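Local atomic coordinates of predicted DNA-binding transcriptional regulator (Aliivibrio fischeri ES114, PDB entry 7DWN), a protein that probably binds cis-regulatory DNA as a transcriptional regulator of the LysR family, working as a tetramer. Residues 2-5 with 6-9; 34-37 with 38-42; 111-114 with 115-118; 227-230 with 231-235; 244-247 with 248-251. One frame throughout, in Å; residues are numbered along the deposited sequence.

Contact 1: residues 2-5 with 6-9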
loop_
_atom_site.group_PDB
_atom_site.type_symbol
_atom_site.label_atom_id
_atom_site.label_comp_id
_atom_site.label_asym_id
_atom_site.label_seq_id
_atom_site.Cartn_x
_atom_site.Cartn_y
_atom_site.Cartn_z
ATOM N N ASN A 2 24.050 19.620 -3.941
ATOM C CA ASN A 2 24.262 18.533 -4.890
ATOM C C ASN A 2 24.836 17.326 -4.157
ATOM O O ASN A 2 26.007 17.329 -3.762
ATOM C CB ASN A 2 25.187 18.973 -6.022
ATOM C CG ASN A 2 25.294 17.933 -7.121
ATOM O OD1 ASN A 2 24.337 17.214 -7.405
ATOM N ND2 ASN A 2 26.465 17.847 -7.744
ATOM N N VAL A 3 24.013 16.297 -3.985
ATOM C CA VAL A 3 24.455 15.022 -3.438
ATOM C C VAL A 3 24.772 14.086 -4.594
ATOM O O VAL A 3 23.991 13.974 -5.547
ATOM C CB VAL A 3 23.386 14.412 -2.516
ATOM C CG1 VAL A 3 23.885 13.104 -1.919
ATOM C CG2 VAL A 3 23.002 15.393 -1.423
ATOM N N GLU A 4 25.922 13.425 -4.519
ATOM C CA GLU A 4 26.318 12.429 -5.505
ATOM C C GLU A 4 26.037 11.042 -4.940
ATOM O O GLU A 4 26.446 10.732 -3.817
ATOM C CB GLU A 4 27.797 12.586 -5.870
ATOM C CG GLU A 4 28.218 14.034 -6.130
ATOM C CD GLU A 4 29.500 14.146 -6.936
ATOM O OE1 GLU A 4 29.878 13.155 -7.598
ATOM O OE2 GLU A 4 30.129 15.227 -6.913
ATOM N N SER A 5 25.329 10.216 -5.719
ATOM C CA SER A 5 24.869 8.920 -5.220
ATOM C C SER A 5 26.029 8.019 -4.811
ATOM O O SER A 5 25.893 7.203 -3.882
ATOM C CB SER A 5 24.009 8.229 -6.278
ATOM O OG SER A 5 24.751 7.994 -7.463
ATOM N N LYS A 6 27.172 8.143 -5.491
ATOM C CA LYS A 6 28.339 7.366 -5.098
ATOM C C LYS A 6 28.733 7.661 -3.656
ATOM O O LYS A 6 29.218 6.770 -2.955
ATOM C CB LYS A 6 29.505 7.635 -6.053
ATOM C CG LYS A 6 30.165 8.994 -5.901
ATOM C CD LYS A 6 31.349 9.127 -6.843
ATOM C CE LYS A 6 32.113 10.415 -6.594
ATOM N NZ LYS A 6 33.225 10.596 -7.567
ATOM N N TRP A 7 28.493 8.890 -3.187
ATOM C CA TRP A 7 28.719 9.200 -1.779
ATOM C C TRP A 7 27.760 8.423 -0.886
ATOM O O TRP A 7 28.139 7.982 0.205
ATOM C CB TRP A 7 28.567 10.701 -1.533
ATOM C CG TRP A 7 29.539 11.553 -2.284
ATOM C CD1 TRP A 7 30.671 11.143 -2.928
ATOM C CD2 TRP A 7 29.459 12.971 -2.473
ATOM N NE1 TRP A 7 31.302 12.221 -3.503
ATOM C CE2 TRP A 7 30.578 13.353 -3.238
ATOM C CE3 TRP A 7 28.550 13.954 -2.067
ATOM C CZ2 TRP A 7 30.813 14.677 -3.606
ATOM C CZ3 TRP A 7 28.784 15.268 -2.435
ATOM C CH2 TRP A 7 29.905 15.617 -3.197
ATOM N N LEU A 8 26.512 8.253 -1.332
ATOM C CA LEU A 8 25.555 7.459 -0.569
ATOM C C LEU A 8 26.054 6.029 -0.407
ATOM O O LEU A 8 26.011 5.459 0.693
ATOM C CB LEU A 8 24.190 7.484 -1.259
ATOM C CG LEU A 8 23.643 8.868 -1.621
ATOM C CD1 LEU A 8 22.390 8.758 -2.478
ATOM C CD2 LEU A 8 23.357 9.670 -0.364
ATOM N N GLU A 9 26.551 5.436 -1.495
ATOM C CA GLU A 9 27.068 4.073 -1.384
ATOM C C GLU A 9 28.332 4.019 -0.527
ATOM O O GLU A 9 28.515 3.078 0.262
ATOM C CB GLU A 9 27.322 3.484 -2.772
ATOM C CG GLU A 9 26.104 2.782 -3.364
ATOM C CD GLU A 9 25.641 1.594 -2.531
ATOM O OE1 GLU A 9 26.473 1.004 -1.808
ATOM O OE2 GLU A 9 24.442 1.248 -2.598
#

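Contact 2: residues 34-37 with 38-42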
loop_
_atom_site.group_PDB
_atom_site.type_symbol
_atom_site.label_atom_id
_atom_site.label_comp_id
_atom_site.label_asym_id
_atom_site.label_seq_id
_atom_site.Cartn_x
_atom_site.Cartn_y
_atom_site.Cartn_z
ATOM N N PHE A 34 38.642 8.260 -0.384
ATOM C CA PHE A 34 37.399 7.856 0.266
ATOM C C PHE A 34 37.078 8.756 1.453
ATOM O O PHE A 34 35.917 9.147 1.651
ATOM C CB PHE A 34 37.487 6.400 0.714
ATOM C CG PHE A 34 36.217 5.879 1.315
ATOM C CD1 PHE A 34 35.220 5.362 0.508
ATOM C CD2 PHE A 34 36.016 5.911 2.685
ATOM C CE1 PHE A 34 34.046 4.881 1.055
ATOM C CE2 PHE A 34 34.844 5.434 3.240
ATOM C CZ PHE A 34 33.857 4.918 2.423
ATOM N N SER A 35 38.089 9.077 2.266
ATOM C CA SER A 35 37.870 10.013 3.362
ATOM C C SER A 35 37.368 11.355 2.838
ATOM O O SER A 35 36.453 11.955 3.416
ATOM C CB SER A 35 39.156 10.190 4.171
ATOM O OG SER A 35 38.938 11.019 5.299
ATOM N N ARG A 36 37.929 11.820 1.718
ATOM C CA ARG A 36 37.499 13.086 1.136
ATOM C C ARG A 36 36.071 13.002 0.607
ATOM O O ARG A 36 35.307 13.967 0.717
ATOM C CB ARG A 36 38.463 13.508 0.026
ATOM C CG ARG A 36 38.148 14.861 -0.588
ATOM C CD ARG A 36 38.208 15.970 0.451
ATOM N NE ARG A 36 37.926 17.278 -0.134
ATOM C CZ ARG A 36 37.844 18.406 0.563
ATOM N NH1 ARG A 36 38.023 18.390 1.876
ATOM N NH2 ARG A 36 37.583 19.551 -0.055
ATOM N N ARG A 37 35.688 11.859 0.033
ATOM C CA ARG A 37 34.314 11.700 -0.439
ATOM C C ARG A 37 33.326 11.750 0.720
ATOM O O ARG A 37 32.282 12.413 0.632
ATOM C CB ARG A 37 34.168 10.391 -1.219
ATOM C CG ARG A 37 34.693 10.450 -2.651
ATOM C CD ARG A 37 35.225 9.097 -3.105
ATOM N NE ARG A 37 34.180 8.084 -3.232
ATOM C CZ ARG A 37 33.844 7.495 -4.377
ATOM N NH1 ARG A 37 34.474 7.809 -5.501
ATOM N NH2 ARG A 37 32.884 6.581 -4.398
ATOM N N ILE A 38 33.642 11.061 1.820
ATOM C CA ILE A 38 32.770 11.108 2.994
ATOM C C ILE A 38 32.700 12.526 3.550
ATOM O O ILE A 38 31.634 12.999 3.967
ATOM C CB ILE A 38 33.242 10.102 4.060
ATOM C CG1 ILE A 38 33.138 8.669 3.529
ATOM C CG2 ILE A 38 32.423 10.249 5.333
ATOM C CD1 ILE A 38 31.716 8.217 3.267
ATOM N N ARG A 39 33.835 13.233 3.552
ATOM C CA ARG A 39 33.853 14.604 4.051
ATOM C C ARG A 39 33.003 15.522 3.180
ATOM O O ARG A 39 32.308 16.408 3.690
ATOM C CB ARG A 39 35.293 15.111 4.120
ATOM C CG ARG A 39 35.457 16.475 4.769
ATOM C CD ARG A 39 35.014 16.451 6.221
ATOM N NE ARG A 39 35.224 17.740 6.872
ATOM C CZ ARG A 39 36.248 18.015 7.672
ATOM N NH1 ARG A 39 37.160 17.088 7.930
ATOM N NH2 ARG A 39 36.360 19.218 8.219
ATOM N N LEU A 40 33.050 15.326 1.860
ATOM C CA LEU A 40 32.217 16.117 0.961
ATOM C C LEU A 40 30.739 15.825 1.183
ATOM O O LEU A 40 29.906 16.739 1.157
ATOM C CB LEU A 40 32.605 15.843 -0.492
ATOM C CG LEU A 40 33.960 16.376 -0.964
ATOM C CD1 LEU A 40 34.253 15.916 -2.383
ATOM C CD2 LEU A 40 33.992 17.892 -0.875
ATOM N N LEU A 41 30.394 14.552 1.400
ATOM C CA LEU A 41 29.014 14.216 1.737
ATOM C C LEU A 41 28.572 14.920 3.015
ATOM O O LEU A 41 27.457 15.449 3.091
ATOM C CB LEU A 41 28.857 12.703 1.879
ATOM C CG LEU A 41 27.467 12.231 2.309
ATOM C CD1 LEU A 41 26.420 12.632 1.279
ATOM C CD2 LEU A 41 27.451 10.729 2.542
ATOM N N GLU A 42 29.439 14.937 4.032
ATOM C CA GLU A 42 29.098 15.604 5.284
ATOM C C GLU A 42 28.942 17.108 5.089
ATOM O O GLU A 42 28.064 17.734 5.696
ATOM C CB GLU A 42 30.160 15.309 6.342
ATOM C CG GLU A 42 30.166 13.873 6.829
ATOM C CD GLU A 42 31.317 13.591 7.772
ATOM O OE1 GLU A 42 32.424 14.116 7.526
ATOM O OE2 GLU A 42 31.116 12.856 8.760
#

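Contact 3: residues 111-114 with 115-118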
loop_
_atom_site.group_PDB
_atom_site.type_symbol
_atom_site.label_atom_id
_atom_site.label_comp_id
_atom_site.label_asym_id
_atom_site.label_seq_id
_atom_site.Cartn_x
_atom_site.Cartn_y
_atom_site.Cartn_z
ATOM N N MET A 111 0.613 -5.651 -37.945
ATOM C CA MET A 111 1.094 -4.310 -37.609
ATOM C C MET A 111 2.577 -4.156 -37.924
ATOM O O MET A 111 3.014 -3.125 -38.456
ATOM C CB MET A 111 0.851 -4.051 -36.123
ATOM C CG MET A 111 0.167 -2.754 -35.772
ATOM S SD MET A 111 0.038 -2.632 -33.979
ATOM C CE MET A 111 -0.559 -4.275 -33.579
ATOM N N GLN A 112 3.367 -5.170 -37.570
ATOM C CA GLN A 112 4.807 -5.139 -37.781
ATOM C C GLN A 112 5.132 -5.036 -39.260
ATOM O O GLN A 112 6.078 -4.344 -39.652
ATOM C CB GLN A 112 5.437 -6.396 -37.179
ATOM C CG GLN A 112 6.954 -6.422 -37.184
ATOM C CD GLN A 112 7.549 -5.664 -36.016
ATOM O OE1 GLN A 112 6.825 -5.099 -35.196
ATOM N NE2 GLN A 112 8.873 -5.651 -35.931
ATOM N N GLN A 113 4.356 -5.722 -40.098
ATOM C CA GLN A 113 4.556 -5.567 -41.532
ATOM C C GLN A 113 4.088 -4.196 -42.008
ATOM O O GLN A 113 4.694 -3.608 -42.911
ATOM C CB GLN A 113 3.844 -6.677 -42.301
ATOM C CG GLN A 113 4.121 -6.630 -43.795
ATOM C CD GLN A 113 5.593 -6.435 -44.109
ATOM O OE1 GLN A 113 6.460 -7.079 -43.517
ATOM N NE2 GLN A 113 5.883 -5.535 -45.042
ATOM N N ALA A 114 3.016 -3.665 -41.410
ATOM C CA ALA A 114 2.564 -2.324 -41.774
ATOM C C ALA A 114 3.631 -1.279 -41.477
ATOM O O ALA A 114 3.675 -0.229 -42.131
ATOM C CB ALA A 114 1.268 -1.972 -41.045
ATOM N N PHE A 115 4.486 -1.544 -40.489
ATOM C CA PHE A 115 5.604 -0.644 -40.211
ATOM C C PHE A 115 6.600 -0.550 -41.364
ATOM O O PHE A 115 7.418 0.378 -41.377
ATOM C CB PHE A 115 6.348 -1.088 -38.951
ATOM C CG PHE A 115 5.569 -0.901 -37.685
ATOM C CD1 PHE A 115 4.654 0.130 -37.557
ATOM C CD2 PHE A 115 5.758 -1.757 -36.616
ATOM C CE1 PHE A 115 3.943 0.299 -36.382
ATOM C CE2 PHE A 115 5.048 -1.594 -35.444
ATOM C CZ PHE A 115 4.141 -0.565 -35.327
ATOM N N ASP A 116 6.552 -1.475 -42.328
ATOM C CA ASP A 116 7.543 -1.546 -43.397
ATOM C C ASP A 116 7.110 -0.862 -44.689
ATOM O O ASP A 116 7.940 -0.712 -45.591
ATOM C CB ASP A 116 7.897 -3.009 -43.703
ATOM C CG ASP A 116 8.458 -3.736 -42.502
ATOM O OD1 ASP A 116 8.334 -3.212 -41.375
ATOM O OD2 ASP A 116 9.025 -4.833 -42.687
ATOM N N GLU A 117 5.845 -0.455 -44.809
ATOM C CA GLU A 117 5.347 0.267 -45.983
ATOM C C GLU A 117 5.017 1.680 -45.517
ATOM O O GLU A 117 3.949 1.927 -44.947
ATOM C CB GLU A 117 4.134 -0.424 -46.597
ATOM C CG GLU A 117 3.993 -0.197 -48.097
ATOM C CD GLU A 117 4.714 -1.248 -48.919
ATOM O OE1 GLU A 117 4.486 -2.452 -48.675
ATOM O OE2 GLU A 117 5.505 -0.872 -49.809
ATOM N N GLY A 118 5.925 2.610 -45.792
ATOM C CA GLY A 118 6.045 3.803 -44.987
ATOM C C GLY A 118 7.254 3.615 -44.094
ATOM O O GLY A 118 7.258 2.729 -43.234
#

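Contact 4: residues 227-230 with 231-235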
loop_
_atom_site.group_PDB
_atom_site.type_symbol
_atom_site.label_atom_id
_atom_site.label_comp_id
_atom_site.label_asym_id
_atom_site.label_seq_id
_atom_site.Cartn_x
_atom_site.Cartn_y
_atom_site.Cartn_z
ATOM N N LEU A 227 -7.091 -24.514 -25.176
ATOM C CA LEU A 227 -8.314 -25.163 -25.642
ATOM C C LEU A 227 -8.176 -25.631 -27.083
ATOM O O LEU A 227 -8.657 -26.710 -27.440
ATOM C CB LEU A 227 -9.504 -24.212 -25.512
ATOM C CG LEU A 227 -9.862 -23.684 -24.124
ATOM C CD1 LEU A 227 -11.158 -22.892 -24.188
ATOM C CD2 LEU A 227 -9.980 -24.825 -23.135
ATOM N N LYS A 228 -7.525 -24.826 -27.924
ATOM C CA LYS A 228 -7.324 -25.198 -29.321
ATOM C C LYS A 228 -6.496 -26.472 -29.433
ATOM O O LYS A 228 -6.837 -27.386 -30.195
ATOM C CB LYS A 228 -6.654 -24.041 -30.064
ATOM C CG LYS A 228 -6.233 -24.344 -31.490
ATOM C CD LYS A 228 -5.538 -23.136 -32.098
ATOM C CE LYS A 228 -4.996 -23.434 -33.483
ATOM N NZ LYS A 228 -4.241 -22.273 -34.029
ATOM N N ILE A 229 -5.407 -26.553 -28.663
ATOM C CA ILE A 229 -4.562 -27.744 -28.681
ATOM C C ILE A 229 -5.346 -28.962 -28.215
ATOM O O ILE A 229 -5.281 -30.033 -28.832
ATOM C CB ILE A 229 -3.300 -27.521 -27.829
ATOM C CG1 ILE A 229 -2.367 -26.523 -28.515
ATOM C CG2 ILE A 229 -2.588 -28.837 -27.589
ATOM C CD1 ILE A 229 -1.107 -26.247 -27.745
ATOM N N LEU A 230 -6.114 -28.819 -27.132
ATOM C CA LEU A 230 -6.861 -29.975 -26.643
ATOM C C LEU A 230 -7.975 -30.380 -27.603
ATOM O O LEU A 230 -8.319 -31.565 -27.681
ATOM C CB LEU A 230 -7.417 -29.704 -25.247
ATOM C CG LEU A 230 -6.368 -29.790 -24.136
ATOM C CD1 LEU A 230 -7.030 -30.002 -22.786
ATOM C CD2 LEU A 230 -5.359 -30.894 -24.424
ATOM N N VAL A 231 -8.539 -29.425 -28.346
ATOM C CA VAL A 231 -9.493 -29.765 -29.398
ATOM C C VAL A 231 -8.804 -30.572 -30.488
ATOM O O VAL A 231 -9.309 -31.608 -30.936
ATOM C CB VAL A 231 -10.144 -28.492 -29.971
ATOM C CG1 VAL A 231 -10.840 -28.796 -31.291
ATOM C CG2 VAL A 231 -11.131 -27.911 -28.982
ATOM N N LEU A 232 -7.630 -30.108 -30.926
ATOM C CA LEU A 232 -6.897 -30.812 -31.974
ATOM C C LEU A 232 -6.498 -32.217 -31.542
ATOM O O LEU A 232 -6.382 -33.114 -32.387
ATOM C CB LEU A 232 -5.665 -30.005 -32.381
ATOM C CG LEU A 232 -5.937 -28.834 -33.327
ATOM C CD1 LEU A 232 -4.680 -28.008 -33.541
ATOM C CD2 LEU A 232 -6.476 -29.347 -34.652
ATOM N N ASN A 233 -6.289 -32.435 -30.243
ATOM C CA ASN A 233 -6.003 -33.765 -29.720
ATOM C C ASN A 233 -7.264 -34.597 -29.500
ATOM O O ASN A 233 -7.216 -35.589 -28.762
ATOM C CB ASN A 233 -5.206 -33.661 -28.417
ATOM C CG ASN A 233 -3.811 -33.106 -28.631
ATOM O OD1 ASN A 233 -3.276 -33.151 -29.739
ATOM N ND2 ASN A 233 -3.211 -32.585 -27.567
ATOM N N LYS A 234 -8.381 -34.203 -30.117
ATOM C CA LYS A 234 -9.637 -34.956 -30.079
ATOM C C LYS A 234 -10.148 -35.156 -28.654
ATOM O O LYS A 234 -10.857 -36.126 -28.370
ATOM C CB LYS A 234 -9.496 -36.308 -30.786
ATOM C CG LYS A 234 -8.703 -36.259 -32.088
ATOM C CD LYS A 234 -8.801 -37.573 -32.852
ATOM C CE LYS A 234 -8.515 -38.769 -31.960
ATOM N NZ LYS A 234 -8.753 -40.051 -32.679
ATOM N N GLN A 235 -9.807 -34.240 -27.747
ATOM C CA GLN A 235 -10.202 -34.386 -26.352
ATOM C C GLN A 235 -11.601 -33.858 -26.070
ATOM O O GLN A 235 -12.219 -34.281 -25.087
ATOM C CB GLN A 235 -9.195 -33.677 -25.442
ATOM C CG GLN A 235 -7.797 -34.270 -25.491
ATOM C CD GLN A 235 -7.769 -35.725 -25.056
ATOM O OE1 GLN A 235 -7.098 -36.555 -25.670
ATOM N NE2 GLN A 235 -8.500 -36.041 -23.993
#

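Contact 5: residues 244-247 with 248-251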
loop_
_atom_site.group_PDB
_atom_site.type_symbol
_atom_site.label_atom_id
_atom_site.label_comp_id
_atom_site.label_asym_id
_atom_site.label_seq_id
_atom_site.Cartn_x
_atom_site.Cartn_y
_atom_site.Cartn_z
ATOM N N SER A 244 -8.324 -17.563 -34.812
ATOM C CA SER A 244 -7.261 -18.420 -34.307
ATOM C C SER A 244 -7.289 -19.826 -34.892
ATOM O O SER A 244 -6.371 -20.607 -34.619
ATOM C CB SER A 244 -7.336 -18.511 -32.778
ATOM O OG SER A 244 -8.400 -19.355 -32.369
ATOM N N ILE A 245 -8.306 -20.170 -35.680
ATOM C CA ILE A 245 -8.439 -21.525 -36.206
ATOM C C ILE A 245 -8.735 -21.489 -37.698
ATOM O O ILE A 245 -9.343 -22.419 -38.240
ATOM C CB ILE A 245 -9.539 -22.303 -35.459
ATOM C CG1 ILE A 245 -10.868 -21.549 -35.539
ATOM C CG2 ILE A 245 -9.136 -22.551 -34.012
ATOM C CD1 ILE A 245 -12.047 -22.336 -35.024
ATOM N N GLN A 246 -8.306 -20.424 -38.378
ATOM C CA GLN A 246 -8.623 -20.287 -39.798
ATOM C C GLN A 246 -7.911 -21.342 -40.636
ATOM O O GLN A 246 -8.511 -21.926 -41.545
ATOM C CB GLN A 246 -8.271 -18.882 -40.287
ATOM C CG GLN A 246 -9.252 -17.809 -39.841
ATOM C CD GLN A 246 -10.682 -18.111 -40.256
ATOM O OE1 GLN A 246 -10.930 -18.660 -41.331
ATOM N NE2 GLN A 246 -11.632 -17.754 -39.401
ATOM N N GLU A 247 -6.634 -21.604 -40.348
ATOM C CA GLU A 247 -5.908 -22.610 -41.119
ATOM C C GLU A 247 -6.380 -24.018 -40.778
ATOM O O GLU A 247 -6.451 -24.882 -41.658
ATOM C CB GLU A 247 -4.405 -22.473 -40.887
ATOM C CG GLU A 247 -3.785 -21.296 -41.622
ATOM C CD GLU A 247 -2.338 -21.060 -41.241
ATOM O OE1 GLU A 247 -1.733 -21.947 -40.603
ATOM O OE2 GLU A 247 -1.806 -19.980 -41.575
ATOM N N GLU A 248 -6.707 -24.268 -39.507
ATOM C CA GLU A 248 -7.235 -25.575 -39.130
ATOM C C GLU A 248 -8.583 -25.833 -39.794
ATOM O O GLU A 248 -8.859 -26.951 -40.244
ATOM C CB GLU A 248 -7.352 -25.682 -37.609
ATOM C CG GLU A 248 -6.019 -25.780 -36.872
ATOM C CD GLU A 248 -5.250 -24.473 -36.862
ATOM O OE1 GLU A 248 -4.002 -24.514 -36.816
ATOM O OE2 GLU A 248 -5.892 -23.404 -36.907
ATOM N N LEU A 249 -9.437 -24.808 -39.859
ATOM C CA LEU A 249 -10.664 -24.919 -40.643
ATOM C C LEU A 249 -10.350 -25.151 -42.114
ATOM O O LEU A 249 -11.010 -25.958 -42.780
ATOM C CB LEU A 249 -11.513 -23.658 -40.473
ATOM C CG LEU A 249 -12.257 -23.444 -39.153
ATOM C CD1 LEU A 249 -12.707 -21.998 -39.026
ATOM C CD2 LEU A 249 -13.448 -24.383 -39.050
ATOM N N ALA A 250 -9.337 -24.455 -42.635
ATOM C CA ALA A 250 -8.970 -24.596 -44.041
ATOM C C ALA A 250 -8.340 -25.954 -44.316
ATOM O O ALA A 250 -8.615 -26.576 -45.348
ATOM C CB ALA A 250 -8.021 -23.470 -44.448
ATOM N N GLN A 251 -7.487 -26.428 -43.410
ATOM C CA GLN A 251 -6.925 -27.767 -43.520
ATOM C C GLN A 251 -7.901 -28.848 -43.077
ATOM O O GLN A 251 -7.526 -30.026 -43.049
ATOM C CB GLN A 251 -5.629 -27.859 -42.708
ATOM C CG GLN A 251 -4.522 -26.946 -43.220
ATOM C CD GLN A 251 -3.337 -26.870 -42.277
ATOM O OE1 GLN A 251 -3.402 -27.340 -41.141
ATOM N NE2 GLN A 251 -2.245 -26.272 -42.743
#

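Contact 1: residues 2-5 with 6-9
Glu4 lays its side chain over one face of the Trp7 indole, and this stack carries the contact. Its CG stands 3.6 Å from the centroid of the six-membered ring, only 9° off the ring normal, a CH-pi contact; beyond it the carboxylate runs on above the ring with its plane 27° from that of the indole, OE2 coming 3.4 Å from Trp7 CZ2. A chi1 of -45° turns Glu4 CG away from the carbonyl carbon and out over the indole. Apolar packing is smaller: Val3 CG1 meets Leu8 CD2 at 3.8 Å, the two side chains crossing at about a right angle. Backbone bonds start helix 5-17, whose first turn opens the winged helix-turn-helix domain expected of the LysR family. Trp7 N reaches Glu4 O at 2.8 Å, while Glu9 N bonds Ser5 O at 3.0 Å. As for charge, Glu4 OE1 and Lys6 NZ stay 4.2 Å apart, beyond a salt bridge; OE1 instead accepts a hydrogen bond from Asn2 ND2 of the second subunit, and Ser5 OG one from Val3 N of that subunit. The aliphatic part of Glu4 thus covers the indole while its carboxylate serves the dimer interface.

Contact 2: residues 34-37 with 38-42
Ile38 reaches back one helical turn to Phe34. Its CB lies 3.7 Å from Phe34 O, the carbonyl that accepts the hydrogen bond from Ile38 N, so backbone and side chain converge on the same residue. From CB the longer branch leaves with chi1 at -64°, beside the backbone N, which carries CG1 over one face of the Phe34 ring. CG1 is 3.7 Å from Phe34 CE2 and 4.1 Å from the ring centroid, 29° off the normal: a CH-pi contact displaced from the ring centre. At the tip, CD1 passes beyond the rim, 4.0 Å from Phe34 CZ. The ring itself is brought alongside by its own first torsion of -176°, with CG opposite the backbone N.

On another side of helix 31-45, Leu40 CD2 sits over a face of the Arg36 guanidinium, 4.0 Å from Arg36 NH2, a purely van der Waals approach. Behind both pairs runs the regular i to i+4 ladder, in which Leu40 N bonds Arg36 O at 2.9 Å and Leu41 N bonds Arg37 O at 3.0 Å.

Phe34 also packs on Phe20 and Ala23 of helix 20-26, and Arg37 NE forms a salt bridge with Asp10 of helix 5-17. Helix 31-45 is by position the second, and probably the recognition, helix of the LysR-type helix-turn-helix. The chemistry divides it: a hydrocarbon pair faces the domain interior, whereas Arg36 and Arg39 lie exposed, consistent with a surface near DNA, though Arg39 has a long, weak ion pair with Asp43.

Contact 3: residues 111-114 with 115-118
The Phe115 backbone N-H is held by two carbonyls of the last helical turn. Met111 O takes the stronger bond at 3.0 Å, with an N-H...O angle of 139°; Gln112 O adds a weak one at 3.3 Å. The next amide bonds i to i+3, Asp116 N lying 2.9 Å from Gln113 O. Glu117 N to Ala114 O, at 3.5 Å, is a weak bond that closes a type I beta turn from Ala114 to Glu117. The change from i+4 to i+3 bonding marks where helix 101-114 unwinds.

Phe115 folds back on the same turn. With chi1 at -69° its CG lies beside the backbone N. Met111 O, while accepting the Phe115 N-H, packs 3.4 Å above one face of the Phe115 ring, off toward the rim: a van der Waals contact, not a bond. On the outer side Gln113 and Asp116 cross at about a right angle, Gln113 NE2 lying 3.5 Å from Asp116 CB.

Helix 101-114 belongs to the LysR substrate-binding domain, related to the periplasmic binding proteins. Beyond the turn, the Phe115 ring packs against Val284 and Ile287 of helix 279-290 and against Leu124 of strand 123-128, so that the end of helix 101-114 is seated between that helix and the strand it leads to. Met111 touches the same helix through Ile287 and Leu288, and Gln112 and Gln113 lie against Gln235 of the third subunit.

Contact 4: residues 227-230 with 231-235
Asn233 folds its side chain back beside Ile229, the two pointing the same way, with Asn233 ND2 3.8 Å from Ile229 CG2. A first torsion of -67° swings Asn233 CG opposite its own carbonyl carbon and back toward the preceding turn, where CG comes 3.4 Å from Ile229 O. The amide also passes obliquely across Leu230, whose CD2 is 4.2 Å from ND2. On the inner side Val231 CG2 presses on Leu227 O at 3.2 Å, a close apolar approach to a carbonyl that already accepts the hydrogen bond of Val231 N.

These side chains are placed by the end of helix 224-232. Leu232 N still bonds Lys228 O in helical fashion, and Asn233 N reaches Ile229 O at 3.0 Å with a less straight N-H...O angle of 145°. The chain then turns in a Schellman motif: Lys234 takes a positive phi of 59°, its N bonds Val231 O at 2.9 Å, and Gln235 N reaches back to Leu230 O at 3.1 Å. Two carbonyls of the last turn are thereby satisfied as the helix ends, and Gln235 CB comes close to Leu230 O.

Further out, Leu227, Leu230 and Val231 lean on Leu194 of strand 191-195, while Leu227 and Leu230 also meet Phe219 of strand 215-221, fixing the helix against the parallel strands of this part of the LysR substrate-binding domain. Another surface meets the third subunit, whose Pro109 touches Ile229 and Asn233 and whose Gln113 gives Gln235 OE1 a weak hydrogen bond.

Contact 5: residues 244-247 with 248-251
Ile245 and Leu249 make the close side of this short helix. Leu249 CD1 lies 4.0 Å from Ile245 CG1, the side chains passing at a slant, and Leu249 CG rests 3.2 Å from Ile245 O. Ile245 is at the N-cap position, and its chi1 of 56° sets CG1 between the backbone N and the carbonyl carbon. The same carbonyl accepts Leu249 N at 2.9 Å with an N-H...O angle of 164°. Leu249 also packs on Val254 and Ile256 of strand 254-256, laying helix 246-250 on the sheet of the LysR substrate-binding domain.

Glu248 bends at its second torsion, 72°, which brings OE2 back to 3.2 Å from Ile245 CA; Lys228 of helix 224-232 makes a long, weak ion pair with it and a hydrogen bond to Ser244 O.

The other side is looser. Gln246, Glu247, Ala250 and Gln251 are exposed, joined mainly through the backbone: Ala250 N bonds Gln246 O at 2.9 Å. Glu247 OE1 and Glu248 OE1 remain 5.1 Å apart. Ile245 and Leu249 thus take the packed side and mostly polar residues the exposed one; Glu247 and Glu248, near the helix start, may be modestly stabilised by its dipole, and the Lys228 charge would probably offset their mutual repulsion.

In the fold
Along an elongated chain, contacts 1 and 2 lie at one end, contacts 4 and 5 at the other, and contact 3 between. Contacts 1 and 2, with centres about 10 Å apart, meet where Trp7 CZ2 lies 3.8 Å from Leu40 CB, joining two helices of the DNA-binding domain. Contacts 3, 4 and 5 belong to the LysR substrate-binding domain; the centres of contacts 1 and 4 are about 59 Å apart. Contacts 4 and 5, centres about 13 Å apart, touch where Leu232 CD1 lies 4.2 Å from Glu248 CG. Contact 3 stands about 18 Å from contact 4 at the nearest atoms, yet both touch the third subunit, consistent with a place in the tetramer interface, while contact 1 meets the second subunit.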